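Thymidylate synthase (Enterobacteria phage T4, PDB 1TIS) catalyses the reductive methylation of dUMP to dTMP with methylenetetrahydrofolate as one-carbon donor, working as a homodimer in the pathway to dTTP. Local coordinates at residues R114-G118 and V119-I123; R250-S253 and T254-L258. All blocks are in the same frame, centred on the assembly; numbering follows the deposited sequence.

Interaction 1. Residues R114-G118 and V119-I123; sequences RDFGG and VDQII
Arg114 and Asp120 pair across the foot of a tight turn in an uncommon way: the carboxylate sits over one face of the guanidinium, with the two planes 71° apart, instead of lying flat against its edge. The salt bridge runs from NH1 of Arg114 to OD1 of Asp120 at 2.5 Å, while OD2 of Asp120 comes within 2.9 Å of NH2 of Arg114. Bends at chi2 and chi3 of Arg114 (-71° and -60°) fold the arginine back alongside the aspartate. The guanidinium edge meets the start of helix 121-131, where NH1 of Arg114 is 3.3 Å from CB of Ile122. The chain joining the two residues makes a type I' turn from Phe116 to Val119, with Gly117 and Gly118 at its corner, both at positive phi. Its two ends form an antiparallel hydrogen-bonded pair, weakly joined: Phe116 N to Val119 O is 3.0 Å and Val119 N to Phe116 O 3.3 Å. The Gln121 amide stands almost perpendicular to the Phe116 ring, its NE2 3.4 Å from CB of Phe116 and bonded to Gln112 O. Pro145 of the second subunit packs on Phe116, Val119 and Gln121. The ion pair would balance charge between the end of helix 109-114 and the residue just ahead of helix 121-131, where the aspartate's negative charge would also suit the helix dipole.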
# COMPACT_ATOMS: atom_id res chain seq x y z
N ARG A 114 7.96 -6.86 -14.79
CA ARG A 114 8.80 -7.87 -15.38
C ARG A 114 10.25 -7.63 -15.13
O ARG A 114 11.04 -8.54 -15.25
CB ARG A 114 8.46 -7.88 -16.84
CG ARG A 114 6.94 -8.00 -17.09
CD ARG A 114 6.34 -9.37 -16.76
NE ARG A 114 7.00 -10.32 -17.60
CZ ARG A 114 7.41 -11.49 -17.15
NH1 ARG A 114 7.00 -11.96 -15.99
NH2 ARG A 114 8.17 -12.25 -17.91
N ASP A 115 10.67 -6.46 -14.70
CA ASP A 115 12.05 -6.12 -14.60
C ASP A 115 12.35 -5.10 -13.49
O ASP A 115 13.09 -4.16 -13.74
CB ASP A 115 12.43 -5.62 -15.99
CG ASP A 115 13.90 -5.28 -16.22
OD1 ASP A 115 14.76 -5.87 -15.57
OD2 ASP A 115 14.18 -4.42 -17.06
N PHE A 116 11.92 -5.21 -12.24
CA PHE A 116 12.35 -4.19 -11.30
C PHE A 116 13.73 -4.50 -10.73
O PHE A 116 13.99 -5.22 -9.75
CB PHE A 116 11.33 -4.10 -10.22
CG PHE A 116 11.44 -2.93 -9.24
CD1 PHE A 116 12.60 -2.62 -8.57
CD2 PHE A 116 10.28 -2.28 -8.90
CE1 PHE A 116 12.61 -1.68 -7.56
CE2 PHE A 116 10.30 -1.34 -7.89
CZ PHE A 116 11.46 -1.04 -7.22
N GLY A 117 14.69 -3.90 -11.42
CA GLY A 117 16.07 -4.04 -11.02
C GLY A 117 16.62 -5.39 -11.43
O GLY A 117 17.69 -5.80 -10.98
N GLY A 118 15.92 -6.05 -12.37
CA GLY A 118 16.28 -7.37 -12.84
C GLY A 118 15.43 -8.42 -12.14
O GLY A 118 15.48 -9.57 -12.55
N VAL A 119 14.66 -8.12 -11.09
CA VAL A 119 13.73 -9.09 -10.52
C VAL A 119 12.55 -9.17 -11.49
O VAL A 119 11.87 -8.16 -11.75
CB VAL A 119 13.10 -8.69 -9.20
CG1 VAL A 119 12.57 -9.95 -8.58
CG2 VAL A 119 14.04 -7.99 -8.29
N ASP A 120 12.30 -10.33 -12.08
CA ASP A 120 11.11 -10.50 -12.88
C ASP A 120 10.07 -10.87 -11.84
O ASP A 120 9.83 -12.06 -11.57
CB ASP A 120 11.29 -11.64 -13.91
CG ASP A 120 10.07 -11.85 -14.82
OD1 ASP A 120 8.99 -11.37 -14.52
OD2 ASP A 120 10.21 -12.50 -15.85
N GLN A 121 9.40 -9.86 -11.30
CA GLN A 121 8.40 -10.12 -10.26
C GLN A 121 7.03 -10.66 -10.70
O GLN A 121 6.25 -10.93 -9.79
CB GLN A 121 8.24 -8.84 -9.42
CG GLN A 121 7.77 -7.49 -9.97
CD GLN A 121 7.95 -6.41 -8.92
OE1 GLN A 121 7.84 -6.65 -7.72
NE2 GLN A 121 8.31 -5.18 -9.21
N ILE A 122 6.62 -10.86 -11.97
CA ILE A 122 5.35 -11.56 -12.24
C ILE A 122 5.73 -13.01 -12.12
O ILE A 122 5.33 -13.70 -11.20
CB ILE A 122 4.71 -11.35 -13.67
CG1 ILE A 122 3.93 -10.03 -13.66
CG2 ILE A 122 3.76 -12.50 -14.08
CD1 ILE A 122 2.67 -10.06 -12.76
N ILE A 123 6.57 -13.50 -13.00
CA ILE A 123 6.98 -14.88 -12.97
C ILE A 123 7.39 -15.34 -11.59
O ILE A 123 6.98 -16.44 -11.26
CB ILE A 123 8.11 -15.05 -14.01
CG1 ILE A 123 7.37 -15.71 -15.14
CG2 ILE A 123 9.37 -15.76 -13.53
CD1 ILE A 123 8.24 -15.90 -16.37

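Interaction 2. Residues R250-S253 and T254-L258; sequences RYLS and TKEQL
The carbonyl of Ser253 receives two backbone N-H groups of the first helical turn, Gln257 N at 3.0 Å from Ser253 O, tilted 17° from the carbonyl plane, and Glu256 N at 2.7 Å from the same oxygen but well above that plane. The OG of Ser253 lies 3.2 Å from CB of Glu256, a van der Waals approach, and 3.8 Å from Glu256 N, too far for a bond. Gln257 reaches back over the preceding loop. With CG anti to the carbonyl carbon (chi1 -64°) and the chain extended beyond it, its CG passes 3.7 Å from CB of Leu252 and 3.2 Å from Leu252 O. This carries NE2 of Gln257 beyond the serine, to 3.8 Å from CA of Arg250, and the amide is secured there by the carbonyls of Phe249 and Met201. Thr254 turns away from the loop and bonds through OG1 to Lys130 and Asp127 of helix 121-131. Lys255 bends at chi2 and chi4, bringing NZ to 3.8 Å from CB of Ser253. This is the N-terminus of helix 254-262, with Ser253 in the N-cap position and its backbone carbonyl starting the helical bonding.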
# COMPACT_ATOMS: atom_id res chain seq x y z
N ARG A 250 -2.82 -25.91 -16.34
CA ARG A 250 -2.60 -25.78 -14.91
C ARG A 250 -1.45 -26.60 -14.33
O ARG A 250 -1.16 -26.60 -13.12
CB ARG A 250 -3.93 -26.10 -14.21
CG ARG A 250 -4.38 -27.53 -14.31
CD ARG A 250 -5.57 -27.62 -13.39
NE ARG A 250 -5.68 -28.86 -12.64
CZ ARG A 250 -6.88 -29.44 -12.45
NH1 ARG A 250 -8.02 -29.00 -13.04
NH2 ARG A 250 -6.96 -30.52 -11.67
N TYR A 251 -0.80 -27.36 -15.19
CA TYR A 251 0.34 -28.15 -14.75
C TYR A 251 1.62 -27.54 -15.34
O TYR A 251 2.76 -27.88 -14.95
CB TYR A 251 0.14 -29.64 -15.22
CG TYR A 251 -1.25 -30.27 -14.98
CD1 TYR A 251 -1.69 -30.69 -13.72
CD2 TYR A 251 -2.10 -30.40 -16.07
CE1 TYR A 251 -2.97 -31.21 -13.55
CE2 TYR A 251 -3.37 -30.92 -15.91
CZ TYR A 251 -3.81 -31.33 -14.66
OH TYR A 251 -5.08 -31.88 -14.56
N LEU A 252 1.45 -26.56 -16.27
CA LEU A 252 2.59 -26.07 -17.01
C LEU A 252 3.45 -25.25 -16.09
O LEU A 252 2.91 -24.71 -15.13
CB LEU A 252 2.14 -25.23 -18.22
CG LEU A 252 1.40 -25.92 -19.38
CD1 LEU A 252 1.34 -25.07 -20.65
CD2 LEU A 252 2.17 -27.16 -19.74
N SER A 253 4.77 -25.20 -16.34
CA SER A 253 5.67 -24.43 -15.49
C SER A 253 5.31 -22.97 -15.56
O SER A 253 4.99 -22.53 -16.66
CB SER A 253 7.09 -24.63 -15.94
OG SER A 253 7.27 -24.40 -17.32
N THR A 254 5.32 -22.20 -14.47
CA THR A 254 4.96 -20.77 -14.45
C THR A 254 5.41 -19.91 -15.61
O THR A 254 4.66 -19.13 -16.21
CB THR A 254 5.48 -20.21 -13.15
OG1 THR A 254 5.06 -21.12 -12.13
CG2 THR A 254 5.00 -18.83 -12.88
N LYS A 255 6.65 -20.16 -15.98
CA LYS A 255 7.23 -19.42 -17.08
C LYS A 255 6.57 -19.79 -18.43
O LYS A 255 6.42 -18.97 -19.34
CB LYS A 255 8.76 -19.68 -17.09
CG LYS A 255 9.46 -19.90 -15.73
CD LYS A 255 9.74 -21.42 -15.56
CE LYS A 255 9.77 -21.96 -14.13
NZ LYS A 255 8.43 -21.98 -13.55
N GLU A 256 6.08 -21.02 -18.58
CA GLU A 256 5.39 -21.55 -19.74
C GLU A 256 3.88 -21.23 -19.79
O GLU A 256 3.22 -21.19 -20.86
CB GLU A 256 5.66 -23.02 -19.70
CG GLU A 256 5.40 -23.76 -20.94
CD GLU A 256 6.00 -23.06 -22.13
OE1 GLU A 256 7.23 -23.05 -22.27
OE2 GLU A 256 5.21 -22.51 -22.90
N GLN A 257 3.35 -20.97 -18.59
CA GLN A 257 1.97 -20.56 -18.39
C GLN A 257 1.74 -19.11 -18.81
O GLN A 257 0.69 -18.83 -19.41
CB GLN A 257 1.54 -20.68 -16.93
CG GLN A 257 1.52 -22.09 -16.36
CD GLN A 257 0.90 -22.14 -14.97
OE1 GLN A 257 1.27 -21.32 -14.14
NE2 GLN A 257 -0.07 -23.00 -14.64
N LEU A 258 2.64 -18.14 -18.51
CA LEU A 258 2.45 -16.79 -19.03
C LEU A 258 2.63 -16.85 -20.55
O LEU A 258 1.90 -16.18 -21.26
CB LEU A 258 3.48 -15.75 -18.57
CG LEU A 258 3.38 -14.67 -17.46
CD1 LEU A 258 4.67 -13.87 -17.50
CD2 LEU A 258 2.24 -13.68 -17.68

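Interaction 1 comes first along the chain and closes well before interaction 2 opens; their centres are about 17 Å apart, on the same side of the subunit's centre. Each lies at the beginning of a helix, 121-131 in the first case and 254-262 in the second, and these two helices pack together. The two contacts meet directly through Leu258, whose CD1 is 3.4 Å from NH1 of Arg114 and 3.8 Å from CG2 of Ile122, and through Ile123, whose CD1 is 3.7 Å from CA of Lys255. Interaction 1 also touches Pro145 of the second subunit, whereas residues 250-258 touch no other chain of the assembly.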